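Long-range contacts in pyridoxal phosphate homeostasis protein (Bifidobacterium adolescentis ATCC 15703, PDB 3CPG), which probably binds pyridoxal 5'-phosphate and takes part in keeping the supply of this cofactor in balance: residues L132-D142 and R157-E166; I144-V155 and I186-I196. All blocks are in the same frame, centred on the assembly; numbering follows the deposited sequence.

Interaction 1: residues L132-D142 and R157-E166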
loop_
_atom_site.group_PDB
_atom_site.type_symbol
_atom_site.label_atom_id
_atom_site.label_comp_id
_atom_site.label_asym_id
_atom_site.label_seq_id
_atom_site.Cartn_x
_atom_site.Cartn_y
_atom_site.Cartn_z
ATOM N N LEU A 132 -7.782 -1.465 12.690
ATOM C CA LEU A 132 -8.859 -2.270 12.117
ATOM C C LEU A 132 -10.154 -1.498 11.835
ATOM O O LEU A 132 -10.892 -1.835 10.913
ATOM C CB LEU A 132 -9.161 -3.473 13.011
ATOM C CG LEU A 132 -8.068 -4.543 13.034
ATOM C CD1 LEU A 132 -8.504 -5.697 13.922
ATOM C CD2 LEU A 132 -7.802 -5.039 11.616
ATOM N N PRO A 133 -10.458 -0.463 12.635
ATOM C CA PRO A 133 -11.693 0.283 12.372
ATOM C C PRO A 133 -11.572 1.244 11.190
ATOM O O PRO A 133 -12.565 1.828 10.756
ATOM C CB PRO A 133 -11.925 1.049 13.677
ATOM C CG PRO A 133 -11.229 0.219 14.703
ATOM C CD PRO A 133 -9.962 -0.174 13.991
ATOM N N VAL A 134 -10.359 1.397 10.667
ATOM C CA VAL A 134 -10.120 2.339 9.579
ATOM C C VAL A 134 -9.549 1.791 8.271
ATOM O O VAL A 134 -10.144 1.965 7.207
ATOM C CB VAL A 134 -9.184 3.474 10.064
ATOM C CG1 VAL A 134 -8.882 4.435 8.926
ATOM C CG2 VAL A 134 -9.826 4.208 11.229
ATOM N N VAL A 135 -8.396 1.137 8.348
ATOM C CA VAL A 135 -7.743 0.619 7.148
ATOM C C VAL A 135 -8.365 -0.661 6.593
ATOM O O VAL A 135 -8.727 -1.566 7.348
ATOM C CB VAL A 135 -6.237 0.366 7.406
ATOM C CG1 VAL A 135 -5.599 1.607 8.013
ATOM C CG2 VAL A 135 -6.051 -0.830 8.318
ATOM N N ASP A 136 -8.497 -0.730 5.270
ATOM C CA ASP A 136 -9.059 -1.924 4.651
ATOM C C ASP A 136 -7.978 -2.919 4.265
ATOM O O ASP A 136 -8.268 -4.081 3.999
ATOM C CB ASP A 136 -9.906 -1.585 3.419
ATOM C CG ASP A 136 -9.441 -0.338 2.702
ATOM O OD1 ASP A 136 -8.221 -0.116 2.577
ATOM O OD2 ASP A 136 -10.321 0.419 2.248
ATOM N N THR A 137 -6.732 -2.459 4.221
ATOM C CA THR A 137 -5.622 -3.340 3.887
ATOM C C THR A 137 -4.362 -2.998 4.676
ATOM O O THR A 137 -3.972 -1.835 4.769
ATOM C CB THR A 137 -5.262 -3.277 2.385
ATOM O OG1 THR A 137 -6.396 -3.652 1.595
ATOM C CG2 THR A 137 -4.114 -4.234 2.078
ATOM N N ILE A 138 -3.738 -4.021 5.250
ATOM C CA ILE A 138 -2.488 -3.857 5.991
ATOM C C ILE A 138 -1.392 -4.446 5.098
ATOM O O ILE A 138 -1.266 -5.666 4.970
ATOM C CB ILE A 138 -2.524 -4.617 7.337
ATOM C CG1 ILE A 138 -3.614 -4.029 8.238
ATOM C CG2 ILE A 138 -1.161 -4.529 8.017
ATOM C CD1 ILE A 138 -3.863 -4.826 9.518
ATOM N N GLU A 139 -0.600 -3.572 4.480
ATOM C CA GLU A 139 0.449 -3.998 3.558
ATOM C C GLU A 139 1.739 -4.505 4.183
ATOM O O GLU A 139 2.589 -5.059 3.485
ATOM C CB GLU A 139 0.814 -2.846 2.617
ATOM C CG GLU A 139 -0.291 -2.412 1.678
ATOM C CD GLU A 139 0.235 -1.551 0.545
ATOM O OE1 GLU A 139 1.449 -1.631 0.258
ATOM O OE2 GLU A 139 -0.561 -0.813 -0.072
ATOM N N SER A 140 1.881 -4.333 5.491
ATOM C CA SER A 140 3.114 -4.705 6.179
ATOM C C SER A 140 3.133 -6.016 6.959
ATOM O O SER A 140 3.872 -6.136 7.932
ATOM C CB SER A 140 3.501 -3.571 7.124
ATOM O OG SER A 140 2.432 -3.324 8.024
ATOM N N VAL A 141 2.334 -6.995 6.557
ATOM C CA VAL A 141 2.329 -8.267 7.275
ATOM C C VAL A 141 3.575 -9.041 6.844
ATOM O O VAL A 141 3.658 -9.536 5.718
ATOM C CB VAL A 141 1.049 -9.058 6.967
ATOM C CG1 VAL A 141 0.997 -10.318 7.817
ATOM C CG2 VAL A 141 -0.173 -8.181 7.251
ATOM N N ASP A 142 4.541 -9.146 7.754
ATOM C CA ASP A 142 5.810 -9.797 7.455
ATOM C C ASP A 142 6.036 -11.162 8.098
ATOM O O ASP A 142 7.137 -11.709 8.013
ATOM C CB ASP A 142 6.954 -8.855 7.850
ATOM C CG ASP A 142 6.974 -8.555 9.341
ATOM O OD1 ASP A 142 5.895 -8.527 9.964
ATOM O OD2 ASP A 142 8.071 -8.335 9.896
ATOM N N ARG A 157 -13.694 -9.014 16.063
ATOM C CA ARG A 157 -14.414 -7.803 15.686
ATOM C C ARG A 157 -15.545 -8.108 14.706
ATOM O O ARG A 157 -16.428 -7.280 14.493
ATOM C CB ARG A 157 -13.449 -6.788 15.065
ATOM C CG ARG A 157 -14.045 -5.405 14.868
ATOM C CD ARG A 157 -13.019 -4.424 14.311
ATOM N NE ARG A 157 -13.593 -3.097 14.111
ATOM C CZ ARG A 157 -13.962 -2.281 15.094
ATOM N NH1 ARG A 157 -13.813 -2.642 16.362
ATOM N NH2 ARG A 157 -14.504 -1.106 14.807
ATOM N N GLY A 158 -15.504 -9.299 14.114
ATOM C CA GLY A 158 -16.529 -9.708 13.168
ATOM C C GLY A 158 -16.319 -9.187 11.759
ATOM O O GLY A 158 -17.271 -9.072 10.986
ATOM N N ILE A 159 -15.071 -8.885 11.413
ATOM C CA ILE A 159 -14.760 -8.362 10.088
ATOM C C ILE A 159 -13.629 -9.122 9.404
ATOM O O ILE A 159 -13.033 -10.032 9.976
ATOM C CB ILE A 159 -14.319 -6.886 10.165
ATOM C CG1 ILE A 159 -13.002 -6.787 10.948
ATOM C CG2 ILE A 159 -15.407 -6.048 10.821
ATOM C CD1 ILE A 159 -12.327 -5.425 10.878
ATOM N N THR A 160 -13.350 -8.727 8.166
ATOM C CA THR A 160 -12.261 -9.300 7.386
ATOM C C THR A 160 -11.424 -8.114 6.929
ATOM O O THR A 160 -11.961 -7.137 6.412
ATOM C CB THR A 160 -12.756 -10.042 6.125
ATOM O OG1 THR A 160 -13.520 -11.192 6.508
ATOM C CG2 THR A 160 -11.564 -10.494 5.278
ATOM N N VAL A 161 -10.116 -8.184 7.138
ATOM C CA VAL A 161 -9.241 -7.100 6.714
ATOM C C VAL A 161 -8.299 -7.627 5.641
ATOM O O VAL A 161 -7.878 -8.783 5.685
ATOM C CB VAL A 161 -8.422 -6.529 7.913
ATOM C CG1 VAL A 161 -7.486 -7.595 8.478
ATOM C CG2 VAL A 161 -7.646 -5.295 7.473
ATOM N N GLY A 162 -7.987 -6.787 4.663
ATOM C CA GLY A 162 -7.084 -7.210 3.612
ATOM C C GLY A 162 -5.652 -7.147 4.102
ATOM O O GLY A 162 -5.327 -6.354 4.984
ATOM N N VAL A 163 -4.793 -7.998 3.554
ATOM C CA VAL A 163 -3.388 -7.987 3.940
ATOM C C VAL A 163 -2.503 -8.286 2.748
ATOM O O VAL A 163 -2.905 -8.998 1.826
ATOM C CB VAL A 163 -3.054 -9.049 5.031
ATOM C CG1 VAL A 163 -3.838 -8.778 6.302
ATOM C CG2 VAL A 163 -3.345 -10.448 4.503
ATOM N N LEU A 164 -1.308 -7.710 2.759
ATOM C CA LEU A 164 -0.322 -7.986 1.726
ATOM C C LEU A 164 0.837 -8.586 2.503
ATOM O O LEU A 164 1.139 -8.139 3.612
ATOM C CB LEU A 164 0.155 -6.712 1.013
ATOM C CG LEU A 164 -0.856 -5.861 0.239
ATOM C CD1 LEU A 164 -0.101 -4.867 -0.644
ATOM C CD2 LEU A 164 -1.749 -6.744 -0.623
ATOM N N LEU A 165 1.458 -9.618 1.950
ATOM C CA LEU A 165 2.604 -10.232 2.603
ATOM C C LEU A 165 3.807 -9.390 2.211
ATOM O O LEU A 165 4.131 -9.255 1.026
ATOM C CB LEU A 165 2.796 -11.677 2.132
ATOM C CG LEU A 165 4.117 -12.349 2.528
ATOM C CD1 LEU A 165 4.280 -12.350 4.050
ATOM C CD2 LEU A 165 4.136 -13.771 1.980
ATOM N N GLU A 166 4.451 -8.803 3.213
ATOM C CA GLU A 166 5.614 -7.954 3.002
ATOM C C GLU A 166 6.848 -8.836 2.942
ATOM O O GLU A 166 7.145 -9.551 3.897
ATOM C CB GLU A 166 5.744 -6.969 4.162
ATOM C CG GLU A 166 6.892 -5.990 4.047
ATOM C CD GLU A 166 7.050 -5.169 5.311
ATOM O OE1 GLU A 166 7.449 -5.742 6.347
ATOM O OE2 GLU A 166 6.764 -3.960 5.270
HETATM O O HOH W 1 -13.722 -2.543 11.416
#
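Strands 137-141 and 161-166 are neighbouring parallel strands of the TIM barrel, the two beta arms of a beta-alpha-beta unit whose connection is helix 144-157. Gly162 bonds both ways to segment 132-142: its N donates to Asp136 O (2.8 Å), just before the strand, and its O accepts from Ile138 N. Leu164 N then binds Ile138 O. Here a beta bulge shifts the register by one residue, and the next link, Val141 N to Leu164 O, is weak at 3.4 Å. Glu166 N to Val141 O restores a short, nearly straight bond (2.7 Å, 168° at the hydrogen).

The side chains divide between two faces. Toward helix 144-157, the Val141 and Val163 side chains cross obliquely, CG2 of Val141 lying 3.7 Å from CB of Val163, while Ile138 and Val161 pack on Ile150 of that helix. On the other face, Leu164 runs alongside Glu139, both pointing the same way, and its CD1 lies 3.4 Å from Glu139 CG. The Glu139 carboxylate continues past this leucine to Ser243 and His118, and Thr137 OG1 bonds Gln199. Near the strand ends, Glu166 and Asp142 extend side by side with carboxylate planes 80° apart.

At the other end, the extended Arg157 chain, with CG anti to the backbone N (chi1 -170°), brings its guanidinium over Pro133, whose CG lies 3.5 Å from NH2 on one face. A water in the guanidinium plane accepts from Arg157 NE and donates to Leu132 O.

Backbone bonding thus sets the pairing, while both oxygens of the buried Glu139 carboxylate have partners elsewhere in the fold. Glu166 ends its strand about 12 Å, side chain to side chain, from Lys57, the predicted pyridoxal phosphate attachment residue, unmodified here. Its OE1 lies 4.4 Å from Asp142 OD2, a like-charge approach probably eased by the Gln122 amide bonded to OE1.

Interaction 2: residues I144-V155 and I186-I196; sequences IDLAEKISRRAV and IAQKIGTLDGI
Ile144 lies across Lys189 at about a right angle, setting its CG2 3.6 Å from Lys189 CG, while the Ile144 side chain crosses that of Ile186 at a slant, CG1 of Ile144 meeting CG2 of Ile186. These contacts join helix 144-155 to helix 186-191, whose short axes run nearly parallel, 14° apart, and approach to 9.8 Å. The lysine is bent at chi2 and chi4, which curls its chain over Ile144 and carries NZ to Glu148 OE2, a weak salt bridge at 3.5 Å with the two side chains again roughly perpendicular.

About one turn further along helix 144-155, Ala147 CB faces both Ile190 CG1 and Leu193 CD1, each at 3.7 Å. Beyond the second helix, Ile196 turns CG2 against CG2 of Ile150, the side chains crossing nearly at right angles. Ser151 OG, anti to its own N (chi1 171°), donates to Asp194 O at 2.7 Å, tilted 20° from the carbonyl plane. Next to it Gly195, at positive phi, lets the chain pass close to Ala154, with Gly195 O 3.3 Å from Ala154 CB.

Apolar branches therefore supply most of the packing between these neighbouring outer helices of the barrel, a short serine bond fixes the following loop, and the long ion pair at the margin probably adds little.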
loop_
_atom_site.group_PDB
_atom_site.type_symbol
_atom_site.label_atom_id
_atom_site.label_comp_id
_atom_site.label_asym_id
_atom_site.label_seq_id
_atom_site.Cartn_x
_atom_site.Cartn_y
_atom_site.Cartn_z
ATOM N N ILE A 144 3.932 -15.047 9.788
ATOM C CA ILE A 144 2.756 -15.846 10.086
ATOM C C ILE A 144 2.265 -15.391 11.454
ATOM O O ILE A 144 1.060 -15.305 11.701
ATOM C CB ILE A 144 3.100 -17.352 10.155
ATOM C CG1 ILE A 144 3.434 -17.871 8.753
ATOM C CG2 ILE A 144 1.937 -18.123 10.763
ATOM C CD1 ILE A 144 3.862 -19.337 8.708
ATOM N N ASP A 145 3.217 -15.087 12.332
ATOM C CA ASP A 145 2.910 -14.647 13.691
ATOM C C ASP A 145 2.048 -13.385 13.690
ATOM O O ASP A 145 1.017 -13.331 14.365
ATOM C CB ASP A 145 4.212 -14.406 14.463
ATOM C CG ASP A 145 3.980 -14.049 15.919
ATOM O OD1 ASP A 145 3.150 -14.713 16.575
ATOM O OD2 ASP A 145 4.642 -13.111 16.412
ATOM N N LEU A 146 2.466 -12.372 12.934
ATOM C CA LEU A 146 1.697 -11.131 12.869
ATOM C C LEU A 146 0.330 -11.388 12.241
ATOM O O LEU A 146 -0.682 -10.894 12.724
ATOM C CB LEU A 146 2.449 -10.061 12.062
ATOM C CG LEU A 146 1.774 -8.688 11.924
ATOM C CD1 LEU A 146 1.405 -8.155 13.301
ATOM C CD2 LEU A 146 2.712 -7.709 11.211
ATOM N N ALA A 147 0.307 -12.178 11.173
ATOM C CA ALA A 147 -0.940 -12.496 10.489
ATOM C C ALA A 147 -1.937 -13.143 11.447
ATOM O O ALA A 147 -3.135 -12.864 11.388
ATOM C CB ALA A 147 -0.664 -13.425 9.310
ATOM N N GLU A 148 -1.442 -14.012 12.323
ATOM C CA GLU A 148 -2.304 -14.683 13.294
ATOM C C GLU A 148 -2.867 -13.672 14.290
ATOM O O GLU A 148 -4.041 -13.730 14.654
ATOM C CB GLU A 148 -1.528 -15.757 14.064
ATOM C CG GLU A 148 -1.033 -16.927 13.232
ATOM C CD GLU A 148 -0.241 -17.931 14.058
ATOM O OE1 GLU A 148 0.705 -17.515 14.761
ATOM O OE2 GLU A 148 -0.557 -19.140 13.998
ATOM N N LYS A 149 -2.025 -12.744 14.732
ATOM C CA LYS A 149 -2.465 -11.731 15.685
ATOM C C LYS A 149 -3.547 -10.853 15.067
ATOM O O LYS A 149 -4.507 -10.478 15.731
ATOM C CB LYS A 149 -1.282 -10.873 16.133
ATOM C CG LYS A 149 -0.243 -11.647 16.915
ATOM C CD LYS A 149 0.967 -10.786 17.228
ATOM C CE LYS A 149 2.040 -11.601 17.931
ATOM N NZ LYS A 149 3.231 -10.764 18.246
ATOM N N ILE A 150 -3.391 -10.526 13.789
ATOM C CA ILE A 150 -4.385 -9.701 13.113
ATOM C C ILE A 150 -5.660 -10.520 12.939
ATOM O O ILE A 150 -6.767 -10.018 13.135
ATOM C CB ILE A 150 -3.855 -9.223 11.739
ATOM C CG1 ILE A 150 -2.651 -8.300 11.962
ATOM C CG2 ILE A 150 -4.961 -8.517 10.955
ATOM C CD1 ILE A 150 -1.943 -7.865 10.690
ATOM N N SER A 151 -5.498 -11.791 12.594
ATOM C CA SER A 151 -6.637 -12.682 12.407
ATOM C C SER A 151 -7.503 -12.780 13.668
ATOM O O SER A 151 -8.724 -12.633 13.610
ATOM C CB SER A 151 -6.148 -14.081 12.017
ATOM O OG SER A 151 -7.215 -15.015 12.021
ATOM N N ARG A 152 -6.865 -13.029 14.805
ATOM C CA ARG A 152 -7.590 -13.160 16.068
ATOM C C ARG A 152 -8.452 -11.934 16.345
ATOM O O ARG A 152 -9.605 -12.047 16.765
ATOM C CB ARG A 152 -6.611 -13.342 17.227
ATOM C CG ARG A 152 -5.679 -14.525 17.098
ATOM C CD ARG A 152 -4.720 -14.541 18.277
ATOM N NE ARG A 152 -5.417 -14.792 19.533
ATOM C CZ ARG A 152 -5.751 -16.004 19.967
ATOM N NH1 ARG A 152 -5.447 -17.073 19.247
ATOM N NH2 ARG A 152 -6.389 -16.148 21.116
ATOM N N ARG A 153 -7.878 -10.761 16.108
ATOM C CA ARG A 153 -8.568 -9.503 16.347
ATOM C C ARG A 153 -9.658 -9.195 15.322
ATOM O O ARG A 153 -10.699 -8.636 15.671
ATOM C CB ARG A 153 -7.528 -8.380 16.429
ATOM C CG ARG A 153 -6.645 -8.535 17.673
ATOM C CD ARG A 153 -5.383 -7.685 17.652
ATOM N NE ARG A 153 -4.665 -7.770 18.925
ATOM C CZ ARG A 153 -3.971 -8.826 19.346
ATOM N NH1 ARG A 153 -3.876 -9.916 18.597
ATOM N NH2 ARG A 153 -3.371 -8.790 20.530
ATOM N N ALA A 154 -9.433 -9.568 14.067
ATOM C CA ALA A 154 -10.436 -9.329 13.031
ATOM C C ALA A 154 -11.643 -10.235 13.289
ATOM O O ALA A 154 -12.793 -9.794 13.229
ATOM C CB ALA A 154 -9.847 -9.609 11.651
ATOM N N VAL A 155 -11.376 -11.500 13.594
ATOM C CA VAL A 155 -12.449 -12.453 13.864
ATOM C C VAL A 155 -13.292 -11.977 15.044
ATOM O O VAL A 155 -14.519 -11.986 14.984
ATOM C CB VAL A 155 -11.887 -13.861 14.174
ATOM C CG1 VAL A 155 -13.003 -14.777 14.682
ATOM C CG2 VAL A 155 -11.262 -14.455 12.917
ATOM N N ILE A 186 4.709 -18.936 3.862
ATOM C CA ILE A 186 4.021 -17.999 4.746
ATOM C C ILE A 186 2.689 -17.559 4.147
ATOM O O ILE A 186 1.682 -17.468 4.850
ATOM C CB ILE A 186 4.889 -16.754 5.005
ATOM C CG1 ILE A 186 6.149 -17.163 5.775
ATOM C CG2 ILE A 186 4.092 -15.707 5.769
ATOM C CD1 ILE A 186 7.201 -16.072 5.886
ATOM N N ALA A 187 2.693 -17.285 2.848
ATOM C CA ALA A 187 1.489 -16.854 2.149
ATOM C C ALA A 187 0.388 -17.902 2.249
ATOM O O ALA A 187 -0.771 -17.583 2.508
ATOM C CB ALA A 187 1.812 -16.580 0.685
ATOM N N GLN A 188 0.757 -19.159 2.036
ATOM C CA GLN A 188 -0.209 -20.240 2.094
ATOM C C GLN A 188 -0.806 -20.380 3.490
ATOM O O GLN A 188 -2.001 -20.628 3.633
ATOM C CB GLN A 188 0.454 -21.535 1.626
ATOM C CG GLN A 188 0.971 -21.409 0.192
ATOM C CD GLN A 188 1.676 -22.649 -0.312
ATOM O OE1 GLN A 188 2.582 -23.168 0.338
ATOM N NE2 GLN A 188 1.270 -23.123 -1.489
ATOM N N LYS A 189 0.018 -20.205 4.519
ATOM C CA LYS A 189 -0.477 -20.294 5.891
ATOM C C LYS A 189 -1.445 -19.140 6.151
ATOM O O LYS A 189 -2.501 -19.328 6.756
ATOM C CB LYS A 189 0.681 -20.231 6.892
ATOM C CG LYS A 189 0.228 -20.177 8.349
ATOM C CD LYS A 189 -0.647 -21.373 8.709
ATOM C CE LYS A 189 -1.262 -21.223 10.093
ATOM N NZ LYS A 189 -0.235 -21.135 11.166
ATOM N N ILE A 190 -1.078 -17.945 5.693
ATOM C CA ILE A 190 -1.931 -16.772 5.867
ATOM C C ILE A 190 -3.281 -17.017 5.193
ATOM O O ILE A 190 -4.326 -16.610 5.701
ATOM C CB ILE A 190 -1.275 -15.508 5.254
ATOM C CG1 ILE A 190 -0.033 -15.127 6.064
ATOM C CG2 ILE A 190 -2.278 -14.355 5.223
ATOM C CD1 ILE A 190 0.749 -13.953 5.499
ATOM N N GLY A 191 -3.252 -17.696 4.051
ATOM C CA GLY A 191 -4.480 -17.983 3.332
ATOM C C GLY A 191 -5.474 -18.825 4.112
ATOM O O GLY A 191 -6.668 -18.813 3.812
ATOM N N THR A 192 -4.992 -19.551 5.117
ATOM C CA THR A 192 -5.865 -20.403 5.921
ATOM C C THR A 192 -6.493 -19.682 7.109
ATOM O O THR A 192 -7.393 -20.214 7.757
ATOM C CB THR A 192 -5.108 -21.631 6.473
ATOM O OG1 THR A 192 -4.136 -21.204 7.438
ATOM C CG2 THR A 192 -4.409 -22.371 5.349
ATOM N N LEU A 193 -6.024 -18.471 7.394
ATOM C CA LEU A 193 -6.542 -17.710 8.527
ATOM C C LEU A 193 -7.848 -16.983 8.237
ATOM O O LEU A 193 -8.001 -16.365 7.186
ATOM C CB LEU A 193 -5.496 -16.695 8.993
ATOM C CG LEU A 193 -4.158 -17.281 9.451
ATOM C CD1 LEU A 193 -3.161 -16.162 9.711
ATOM C CD2 LEU A 193 -4.372 -18.115 10.709
ATOM N N ASP A 194 -8.789 -17.067 9.176
ATOM C CA ASP A 194 -10.072 -16.388 9.029
ATOM C C ASP A 194 -9.880 -14.908 9.360
ATOM O O ASP A 194 -8.902 -14.533 10.003
ATOM C CB ASP A 194 -11.118 -16.975 9.985
ATOM C CG ASP A 194 -11.440 -18.427 9.689
ATOM O OD1 ASP A 194 -11.670 -18.761 8.509
ATOM O OD2 ASP A 194 -11.475 -19.233 10.644
ATOM N N GLY A 195 -10.810 -14.069 8.917
ATOM C CA GLY A 195 -10.707 -12.651 9.210
ATOM C C GLY A 195 -9.723 -11.868 8.359
ATOM O O GLY A 195 -9.617 -10.650 8.501
ATOM N N ILE A 196 -8.985 -12.553 7.491
ATOM C CA ILE A 196 -8.042 -11.859 6.623
ATOM C C ILE A 196 -8.134 -12.336 5.183
ATOM O O ILE A 196 -8.489 -13.487 4.904
ATOM C CB ILE A 196 -6.570 -12.004 7.104
ATOM C CG1 ILE A 196 -6.187 -13.475 7.223
ATOM C CG2 ILE A 196 -6.377 -11.281 8.432
ATOM C CD1 ILE A 196 -4.763 -13.687 7.711
#

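Overall arrangement
Following the chain from its N terminus, after the earlier strands and helices of the barrel, strand 137-141 leads into helix 144-157, and the chain returns in strand 161-166, where interaction 1 closes the loop through parallel pairing. It then continues to helix 183-191, and interaction 2 closes a longer loop by bringing that helix and the start of strand 196-202 against helix 144-157. The segments alternate along the chain, so the two contacts cross rather than nest. They also touch: Val161 N probably bonds Gly195 O, and Ile159 N probably bonds Ala154 O. Together they tie three successive strands of the barrel wall to two of its outer helices.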